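Side-chain contacts in putative N-acetylmuramoyl-L-alanine amidase,autolysin cwp6 (Peptoclostridium difficile, PDB 5J72), which probably hydrolyses the amide bond between N-acetylmuramic acid and L-alanine in peptidoglycan, while CWB2 modules attach it to the cell wall: residues 145-150 with 377-382; 170-175 with 246-251. One frame throughout, in Å; residues are numbered along the deposited sequence. Where two conformers were deposited one is given.

Contact 1: residues 145-150 with 377-382; sequences VEISKQ and SITAGP
The flat group at this contact is the peptide that joins Thr379 to Ala380, and the side chain of Ile147 covers one of its faces. Ile147 CD1 stands over the C-N bond, 3.8 Å from Ala380 N, while the branch methyl CG2 sits beyond the oxygen end of the same face, 3.5 Å from Thr379 O and tilted out of the peptide plane. The two methyls thus straddle the carbonyl from one side. CD1 also meets the Thr379 hydroxyl, at 3.4 Å from OG1, and lies 4.3 Å from Ala380 CB. The Ile147 and Thr379 side chains cross at about a right angle. With chi1 at 57°, Thr379 OG1 falls between its own N and carbonyl carbon; from there it makes weak hydrogen bonds to the carbonyl oxygens of Val375 and Asp376, in its own helix, and meets Ile147 CD1 only by van der Waals contact. Leu135 also packs on Ile147, and Ile184 and Leu186 on Thr379, keeping the place buried. The result is a buried helix-helix contact, 140-151 against 375-387, that joins the first and third CWB2 modules.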
# COMPACT_ATOMS: atom_id res chain seq x y z
N VAL A 145 -7.07 17.45 7.13
CA VAL A 145 -8.44 17.97 7.28
C VAL A 145 -9.35 17.39 6.22
O VAL A 145 -10.52 17.06 6.52
CB VAL A 145 -8.40 19.53 7.22
CG1 VAL A 145 -9.85 20.11 7.11
CG2 VAL A 145 -7.72 20.08 8.50
N GLU A 146 -8.88 17.23 4.95
CA GLU A 146 -9.80 16.68 3.97
C GLU A 146 -10.14 15.24 4.28
O GLU A 146 -11.22 14.78 3.95
CB GLU A 146 -9.23 16.78 2.55
CG GLU A 146 -9.06 18.25 2.12
CD GLU A 146 -10.43 19.00 2.16
OE1 GLU A 146 -10.53 20.04 2.84
OE2 GLU A 146 -11.38 18.51 1.55
N ILE A 147 -9.19 14.51 4.91
CA ILE A 147 -9.44 13.11 5.27
C ILE A 147 -10.51 13.05 6.39
O ILE A 147 -11.41 12.21 6.39
CB ILE A 147 -8.09 12.49 5.70
CG1 ILE A 147 -7.17 12.25 4.45
CG2 ILE A 147 -8.36 11.10 6.37
CD1 ILE A 147 -5.69 11.95 4.89
N SER A 148 -10.34 13.92 7.35
CA SER A 148 -11.25 14.06 8.50
C SER A 148 -12.70 14.35 7.99
O SER A 148 -13.67 13.71 8.41
CB SER A 148 -10.70 15.23 9.37
OG SER A 148 -11.63 15.39 10.44
N LYS A 149 -12.84 15.28 7.04
CA LYS A 149 -14.19 15.61 6.48
C LYS A 149 -14.76 14.48 5.74
O LYS A 149 -15.98 14.31 5.70
CB LYS A 149 -14.06 16.80 5.53
CG LYS A 149 -13.87 18.06 6.33
CD LYS A 149 -13.61 19.27 5.41
CE LYS A 149 -13.50 20.49 6.31
NZ LYS A 149 -13.17 21.76 5.57
N GLN A 150 -13.91 13.66 5.13
CA GLN A 150 -14.44 12.50 4.42
C GLN A 150 -14.99 11.44 5.32
O GLN A 150 -16.09 10.92 5.06
CB GLN A 150 -13.31 11.86 3.54
CG GLN A 150 -13.81 10.74 2.63
CD GLN A 150 -14.79 11.25 1.57
OE1 GLN A 150 -14.79 12.45 1.21
NE2 GLN A 150 -15.60 10.32 1.02
N SER A 377 0.49 8.92 4.89
CA SER A 377 -0.02 7.55 5.13
C SER A 377 -0.51 7.46 6.57
O SER A 377 -1.42 6.70 6.87
CB SER A 377 1.08 6.52 4.90
OG SER A 377 1.34 6.47 3.50
N ILE A 378 0.12 8.22 7.48
CA ILE A 378 -0.35 8.19 8.89
C ILE A 378 -1.77 8.81 8.97
O ILE A 378 -2.65 8.22 9.56
CB ILE A 378 0.61 9.05 9.78
CG1 ILE A 378 1.93 8.32 9.98
CG2 ILE A 378 -0.00 9.23 11.17
CD1 ILE A 378 2.93 9.23 10.66
N THR A 379 -1.97 9.98 8.34
CA THR A 379 -3.32 10.57 8.47
C THR A 379 -4.35 9.78 7.65
O THR A 379 -5.51 9.77 8.00
CB THR A 379 -3.30 12.04 8.08
OG1 THR A 379 -2.78 12.14 6.73
CG2 THR A 379 -2.44 12.85 9.06
N ALA A 380 -3.94 9.09 6.58
CA ALA A 380 -4.91 8.29 5.82
C ALA A 380 -5.25 7.03 6.57
O ALA A 380 -6.28 6.42 6.34
CB ALA A 380 -4.30 7.93 4.45
N GLY A 381 -4.36 6.61 7.49
CA GLY A 381 -4.57 5.32 8.17
C GLY A 381 -5.92 5.10 8.81
O GLY A 381 -6.54 4.04 8.60
N PRO A 382 -6.42 6.05 9.63
CA PRO A 382 -7.75 5.87 10.30
C PRO A 382 -8.91 5.67 9.28
O PRO A 382 -9.86 4.97 9.51
CB PRO A 382 -7.87 7.17 11.16
CG PRO A 382 -6.46 7.49 11.46
CD PRO A 382 -5.74 7.27 10.13

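Contact 2: residues 170-175 with 246-251; sequences GITATP and LLIAKE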
# COMPACT_ATOMS: atom_id res chain seq x y z
N GLY A 170 4.07 9.25 15.15
CA GLY A 170 2.70 8.78 15.21
C GLY A 170 2.46 7.56 14.36
O GLY A 170 1.33 7.22 14.06
N ILE A 171 3.54 6.84 13.96
CA ILE A 171 3.37 5.71 13.11
C ILE A 171 2.65 4.54 13.79
O ILE A 171 2.28 3.61 13.09
CB ILE A 171 4.78 4.97 12.63
CG1 ILE A 171 5.56 4.54 13.94
CG2 ILE A 171 5.58 5.95 11.73
CD1 ILE A 171 7.10 4.40 13.82
N THR A 172 2.48 4.52 15.11
CA THR A 172 1.72 3.39 15.69
C THR A 172 0.34 3.94 16.19
O THR A 172 -0.43 3.20 16.83
CB THR A 172 2.48 2.78 16.89
OG1 THR A 172 2.79 3.83 17.79
CG2 THR A 172 3.80 2.07 16.39
N ALA A 173 0.03 5.19 15.87
CA ALA A 173 -1.24 5.84 16.27
C ALA A 173 -2.44 5.33 15.50
O ALA A 173 -3.51 5.39 16.06
CB ALA A 173 -1.15 7.34 16.04
N THR A 174 -2.29 4.78 14.24
CA THR A 174 -3.50 4.38 13.51
C THR A 174 -4.34 3.37 14.18
O THR A 174 -5.55 3.54 14.19
CB THR A 174 -3.15 3.95 12.02
OG1 THR A 174 -2.77 5.15 11.35
CG2 THR A 174 -4.31 3.33 11.32
N PRO A 175 -3.80 2.27 14.78
CA PRO A 175 -4.68 1.30 15.43
C PRO A 175 -5.48 1.88 16.63
O PRO A 175 -6.58 1.43 16.93
CB PRO A 175 -3.70 0.17 15.85
CG PRO A 175 -2.60 0.28 14.86
CD PRO A 175 -2.41 1.77 14.68
N LEU A 246 4.16 0.69 23.24
CA LEU A 246 3.62 -0.14 24.34
C LEU A 246 2.46 0.59 25.00
O LEU A 246 1.42 -0.02 25.29
CB LEU A 246 4.72 -0.43 25.51
CG LEU A 246 4.09 -1.22 26.72
CD1 LEU A 246 3.51 -2.52 26.26
CD2 LEU A 246 5.21 -1.47 27.84
N LEU A 247 2.62 1.88 25.27
CA LEU A 247 1.53 2.62 25.97
C LEU A 247 0.26 2.67 25.09
O LEU A 247 -0.85 2.60 25.60
CB LEU A 247 2.05 4.02 26.27
CG LEU A 247 3.17 4.00 27.39
CD1 LEU A 247 3.86 5.39 27.43
CD2 LEU A 247 2.51 3.58 28.73
N ILE A 248 0.44 2.75 23.76
CA ILE A 248 -0.73 2.74 22.86
C ILE A 248 -1.39 1.37 22.93
O ILE A 248 -2.61 1.25 23.00
CB ILE A 248 -0.22 3.04 21.46
CG1 ILE A 248 0.14 4.56 21.38
CG2 ILE A 248 -1.30 2.64 20.42
CD1 ILE A 248 0.83 4.96 20.06
N ALA A 249 -0.56 0.32 22.95
CA ALA A 249 -1.13 -1.02 23.04
C ALA A 249 -1.93 -1.18 24.36
O ALA A 249 -2.99 -1.83 24.36
CB ALA A 249 -0.01 -2.09 22.94
N LYS A 250 -1.41 -0.65 25.48
CA LYS A 250 -2.18 -0.77 26.74
C LYS A 250 -3.48 0.03 26.67
O LYS A 250 -4.50 -0.35 27.26
CB LYS A 250 -1.33 -0.22 27.92
CG LYS A 250 -0.12 -1.14 28.21
CD LYS A 250 0.79 -0.46 29.31
CE LYS A 250 1.99 -1.32 29.64
NZ LYS A 250 2.67 -0.84 30.88
N GLU A 251 -3.44 1.16 25.93
CA GLU A 251 -4.67 1.95 25.80
C GLU A 251 -5.71 1.15 24.98
O GLU A 251 -6.88 1.08 25.34
CB GLU A 251 -4.34 3.30 25.16
CG GLU A 251 -5.63 4.09 24.86
CD GLU A 251 -6.24 4.86 26.08
OE1 GLU A 251 -5.66 4.80 27.19
OE2 GLU A 251 -7.30 5.53 25.88
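Van der Waals contact carries this interface, and nearly all of it passes through the end of one isoleucine. Ile248 CD1 comes within 3.2 Å of Thr172 OG1, a close approach for a methyl and a hydroxyl oxygen, and is 4.2 Å from Thr172 CB. The same methyl hangs over a face of the peptide between Thr172 and Ala173, 3.9 Å from Thr172 O, and its sister CG2 adds a contact to that carbonyl oxygen at 3.7 Å. The extended end of Ile248 (chi2 173°) is what carries CD1 across to the threonine, whose side chain it crosses obliquely.

The hydrogen bonds within the two segments are backbone ones. Gly170 to Ala173 form a type I beta turn, closed by Ala173 N to Gly170 O at 3.0 Å, and the Thr172 peptide meets the isoleucine in this turn, which leads into helix 174-180. The opposing residues lie within helix 241-253, whose Lys250 N bonds to Leu246 O. Beside the contact, a hydrogen bond between Glu251 OE2 and Tyr180 OH links helix 241-253 to helix 174-180, which follows the turn.

Hydrophobic surroundings complete the site: Ile287 and Leu289 of strand 287-290 pack on Thr172, and Ile236 packs on Ile248.

Chemically, then, the fit is one of shape: methyl groups meet a hydroxyl and a carbonyl oxygen without bonding to them. The touching atoms give close, non-directional contact, and a directional link between these parts of the chain is the neighbouring Glu251-Tyr180 bond.

How the contacts relate
Starting from the N terminus, the chain enters contact 1 at 145-150 and soon reaches 170-175, the first half of contact 2. That contact closes at 246-251, so its loop is nested inside the much longer one that contact 1 closes at 377-382. Contact 2 ties the first CWB2 module to the second; contact 1 ties the first to the third. Each sets an isoleucine on a helix against a threonine and the peptide after it, consistent with one interface repeated around the pseudo-threefold arrangement of three modules. Their centres lie about 17 Å apart, yet they touch: Thr174 CG2 packs 3.5 Å from Gly381 C.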